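Local coordinates for D-2-hydroxyacid dehydrogensase protein (Ketogulonicigenium vulgare, PDB 4LSW) that probably catalyses the NAD(P)-dependent interconversion of D-2-hydroxyacids and 2-oxoacids, as a member of the D-isomer-specific 2-hydroxyacid dehydrogenase family, at residues A[68-76]-A[293-304]. Residues are numbered along the deposited sequence; the frame is centred on the assembly and turned at random.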
loop_
_atom_site.group_PDB
_atom_site.type_symbol
_atom_site.label_atom_id
_atom_site.label_comp_id
_atom_site.label_asym_id
_atom_site.label_seq_id
_atom_site.Cartn_x
_atom_site.Cartn_y
_atom_site.Cartn_z
ATOM N N LEU A 68 -25.859 2.753 -14.033
ATOM C CA LEU A 68 -24.655 3.131 -13.283
ATOM C C LEU A 68 -23.966 4.388 -13.834
ATOM O O LEU A 68 -23.776 4.528 -15.047
ATOM C CB LEU A 68 -23.666 1.965 -13.291
ATOM C CG LEU A 68 -22.424 2.097 -12.405
ATOM C CD1 LEU A 68 -22.796 2.221 -10.934
ATOM C CD2 LEU A 68 -21.510 0.900 -12.628
ATOM N N GLU A 69 -23.573 5.282 -12.928
ATOM C CA GLU A 69 -22.933 6.543 -13.304
ATOM C C GLU A 69 -21.491 6.628 -12.814
ATOM O O GLU A 69 -20.625 7.245 -13.457
ATOM C CB GLU A 69 -23.720 7.728 -12.733
ATOM C CG GLU A 69 -25.150 7.828 -13.259
ATOM C CD GLU A 69 -26.009 8.826 -12.494
ATOM O OE1 GLU A 69 -25.491 9.553 -11.618
ATOM O OE2 GLU A 69 -27.228 8.874 -12.770
ATOM N N LEU A 70 -21.234 5.998 -11.675
ATOM C CA LEU A 70 -20.000 6.240 -10.945
ATOM C C LEU A 70 -19.623 5.044 -10.103
ATOM O O LEU A 70 -20.475 4.423 -9.472
ATOM C CB LEU A 70 -20.179 7.458 -10.027
ATOM C CG LEU A 70 -19.090 7.695 -8.972
ATOM C CD1 LEU A 70 -17.755 8.038 -9.605
ATOM C CD2 LEU A 70 -19.505 8.791 -8.016
ATOM N N ILE A 71 -18.337 4.714 -10.106
ATOM C CA ILE A 71 -17.809 3.734 -9.170
ATOM C C ILE A 71 -16.770 4.451 -8.327
ATOM O O ILE A 71 -15.787 4.966 -8.857
ATOM C CB ILE A 71 -17.156 2.537 -9.887
ATOM C CG1 ILE A 71 -18.184 1.828 -10.773
ATOM C CG2 ILE A 71 -16.585 1.561 -8.864
ATOM C CD1 ILE A 71 -17.586 0.806 -11.737
ATOM N N SER A 72 -17.015 4.506 -7.022
ATOM C CA SER A 72 -16.110 5.153 -6.089
ATOM C C SER A 72 -15.394 4.093 -5.266
ATOM O O SER A 72 -16.027 3.240 -4.632
ATOM C CB SER A 72 -16.858 6.157 -5.205
ATOM O OG SER A 72 -17.172 7.321 -5.945
ATOM N N VAL A 73 -14.064 4.145 -5.313
ATOM C CA VAL A 73 -13.224 3.154 -4.659
ATOM C C VAL A 73 -12.630 3.696 -3.361
ATOM O O VAL A 73 -12.101 4.815 -3.325
ATOM C CB VAL A 73 -12.069 2.722 -5.591
ATOM C CG1 VAL A 73 -11.215 1.673 -4.919
ATOM C CG2 VAL A 73 -12.618 2.196 -6.926
ATOM N N TYR A 74 -12.737 2.897 -2.303
ATOM C CA TYR A 74 -12.059 3.158 -1.034
ATOM C C TYR A 74 -10.648 2.582 -1.154
ATOM O O TYR A 74 -10.478 1.366 -1.233
ATOM C CB TYR A 74 -12.836 2.471 0.090
ATOM C CG TYR A 74 -12.332 2.685 1.503
ATOM C CD1 TYR A 74 -11.266 1.943 2.008
ATOM C CD2 TYR A 74 -12.964 3.580 2.354
ATOM C CE1 TYR A 74 -10.824 2.117 3.310
ATOM C CE2 TYR A 74 -12.532 3.755 3.653
ATOM C CZ TYR A 74 -11.467 3.028 4.124
ATOM O OH TYR A 74 -11.057 3.215 5.430
ATOM N N GLY A 75 -9.649 3.460 -1.194
ATOM C CA GLY A 75 -8.267 3.038 -1.375
ATOM C C GLY A 75 -7.623 3.647 -2.609
ATOM O O GLY A 75 -8.299 4.290 -3.425
ATOM N N VAL A 76 -6.310 3.453 -2.753
ATOM C CA VAL A 76 -5.560 4.001 -3.886
ATOM C C VAL A 76 -5.723 3.187 -5.170
ATOM O O VAL A 76 -6.024 3.732 -6.239
ATOM C CB VAL A 76 -4.049 4.088 -3.580
ATOM C CG1 VAL A 76 -3.305 4.664 -4.765
ATOM C CG2 VAL A 76 -3.798 4.935 -2.345
ATOM N N MET A 293 -9.489 8.681 4.310
ATOM C CA MET A 293 -9.821 7.856 3.143
ATOM C C MET A 293 -11.334 7.693 2.999
ATOM O O MET A 293 -11.884 7.890 1.915
ATOM C CB MET A 293 -9.135 6.491 3.241
ATOM C CG MET A 293 -7.620 6.592 3.134
ATOM S SD MET A 293 -6.813 5.013 3.336
ATOM C CE MET A 293 -7.919 4.026 2.333
ATOM N N GLY A 294 -11.991 7.358 4.107
ATOM C CA GLY A 294 -13.435 7.205 4.137
ATOM C C GLY A 294 -14.147 8.500 3.798
ATOM O O GLY A 294 -15.126 8.502 3.053
ATOM N N GLN A 295 -13.654 9.606 4.351
ATOM C CA GLN A 295 -14.217 10.923 4.076
ATOM C C GLN A 295 -14.127 11.273 2.594
ATOM O O GLN A 295 -15.051 11.859 2.023
ATOM C CB GLN A 295 -13.497 11.994 4.907
ATOM C CG GLN A 295 -14.139 13.380 4.832
ATOM C CD GLN A 295 -15.497 13.430 5.509
ATOM O OE1 GLN A 295 -15.618 13.170 6.710
ATOM N NE2 GLN A 295 -16.530 13.758 4.739
ATOM N N LEU A 296 -13.009 10.907 1.972
ATOM C CA LEU A 296 -12.775 11.195 0.563
ATOM C C LEU A 296 -13.703 10.376 -0.332
ATOM O O LEU A 296 -14.254 10.891 -1.309
ATOM C CB LEU A 296 -11.307 10.926 0.227
ATOM C CG LEU A 296 -10.811 11.342 -1.157
ATOM C CD1 LEU A 296 -11.292 12.744 -1.514
ATOM C CD2 LEU A 296 -9.283 11.257 -1.197
ATOM N N LEU A 297 -13.861 9.100 -0.000
ATOM C CA LEU A 297 -14.828 8.259 -0.690
ATOM C C LEU A 297 -16.205 8.911 -0.617
ATOM O O LEU A 297 -16.879 9.090 -1.631
ATOM C CB LEU A 297 -14.880 6.879 -0.046
ATOM C CG LEU A 297 -16.017 5.982 -0.544
ATOM C CD1 LEU A 297 -15.606 5.175 -1.771
ATOM C CD2 LEU A 297 -16.478 5.062 0.569
ATOM N N ARG A 298 -16.613 9.292 0.585
ATOM C CA ARG A 298 -17.931 9.882 0.738
ATOM C C ARG A 298 -18.033 11.238 0.032
ATOM O O ARG A 298 -19.057 11.538 -0.585
ATOM C CB ARG A 298 -18.301 9.979 2.214
ATOM C CG ARG A 298 -18.463 8.616 2.861
ATOM C CD ARG A 298 -18.920 8.724 4.305
ATOM N NE ARG A 298 -17.839 9.034 5.244
ATOM C CZ ARG A 298 -17.703 10.195 5.878
ATOM N NH1 ARG A 298 -18.568 11.179 5.668
ATOM N NH2 ARG A 298 -16.703 10.370 6.733
ATOM N N ASP A 299 -16.978 12.050 0.095
ATOM C CA ASP A 299 -17.032 13.363 -0.547
ATOM C C ASP A 299 -17.168 13.272 -2.069
ATOM O O ASP A 299 -17.812 14.112 -2.688
ATOM C CB ASP A 299 -15.828 14.233 -0.161
ATOM C CG ASP A 299 -15.873 14.694 1.285
ATOM O OD1 ASP A 299 -16.946 14.598 1.918
ATOM O OD2 ASP A 299 -14.828 15.164 1.784
ATOM N N ASN A 300 -16.571 12.243 -2.668
ATOM C CA ASN A 300 -16.740 12.012 -4.096
ATOM C C ASN A 300 -18.179 11.667 -4.438
ATOM O O ASN A 300 -18.728 12.187 -5.408
ATOM C CB ASN A 300 -15.794 10.917 -4.603
ATOM C CG ASN A 300 -14.388 11.430 -4.846
ATOM O OD1 ASN A 300 -14.149 12.197 -5.778
ATOM N ND2 ASN A 300 -13.450 11.003 -4.012
ATOM N N LEU A 301 -18.784 10.790 -3.638
ATOM C CA LEU A 301 -20.176 10.420 -3.860
ATOM C C LEU A 301 -21.093 11.635 -3.688
ATOM O O LEU A 301 -21.984 11.877 -4.510
ATOM C CB LEU A 301 -20.588 9.273 -2.931
ATOM C CG LEU A 301 -19.962 7.913 -3.254
ATOM C CD1 LEU A 301 -20.121 6.961 -2.079
ATOM C CD2 LEU A 301 -20.590 7.327 -4.522
ATOM N N THR A 302 -20.847 12.406 -2.635
ATOM C CA THR A 302 -21.649 13.589 -2.342
ATOM C C THR A 302 -21.553 14.586 -3.488
ATOM O O THR A 302 -22.568 15.106 -3.968
ATOM C CB THR A 302 -21.192 14.252 -1.033
ATOM O OG1 THR A 302 -21.354 13.324 0.046
ATOM C CG2 THR A 302 -22.012 15.509 -0.745
ATOM N N ALA A 303 -20.328 14.834 -3.935
ATOM C CA ALA A 303 -20.092 15.757 -5.032
ATOM C C ALA A 303 -20.797 15.296 -6.303
ATOM O O ALA A 303 -21.440 16.087 -6.988
ATOM C CB ALA A 303 -18.599 15.914 -5.271
ATOM N N HIS A 304 -20.695 14.010 -6.611
ATOM C CA HIS A 304 -21.317 13.486 -7.821
ATOM C C HIS A 304 -22.822 13.741 -7.868
ATOM O O HIS A 304 -23.339 14.255 -8.861
ATOM C CB HIS A 304 -21.060 11.984 -7.963
ATOM C CG HIS A 304 -21.785 11.365 -9.113
ATOM N ND1 HIS A 304 -21.342 11.466 -10.417
ATOM C CD2 HIS A 304 -22.942 10.664 -9.166
ATOM C CE1 HIS A 304 -22.186 10.845 -11.216
ATOM N NE2 HIS A 304 -23.173 10.356 -10.482
#
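Strand 70-74, whose Leu-70, Ser-72 and Tyr-74 meet Leu-297, Leu-301 and His-304, runs antiparallel to helix 293-304, their axes 171° apart and 8.1 Å at closest approach. At one end His-304 NE2 donates to Glu-69 OE1 (2.7 Å), nearly in the ring plane and on the anti lone pair; the carboxylate is turned 55° from the ring, and Glu-69 OE2 goes to Arg-47 in a salt bridge. Leu-70 CB sits over one face of this imidazole, 4.1 Å from its centroid, while Leu-70 CD2 meets His-304 CB. Replacing His-304 by alanine is likely to leave Glu-69 OE1 without this donor and Leu-70 CB without the ring it covers. The helix, from the C-terminal part of the chain, packs on the parallel part of the N-terminal sheet, which is distinct from the seven-stranded parallel sheet of the Rossmann-type part, as in D-2-hydroxyacid dehydrogenases. Midway, Leu-297 CD1 lies 3.5 Å from Ser-72 O and Leu-301 CD2 lies 3.7 Å from Ser-72 OG, a buried hydroxyl hydrogen-bonded to Thr-94. With CG anti to the backbone N (chi1 -177°), the Tyr-74 ring reaches the helix, CE2 3.6 Å from Gly-294 CA; Met-293, bent at chi3, brings CE within 3.6 Å of Tyr-74 CE1.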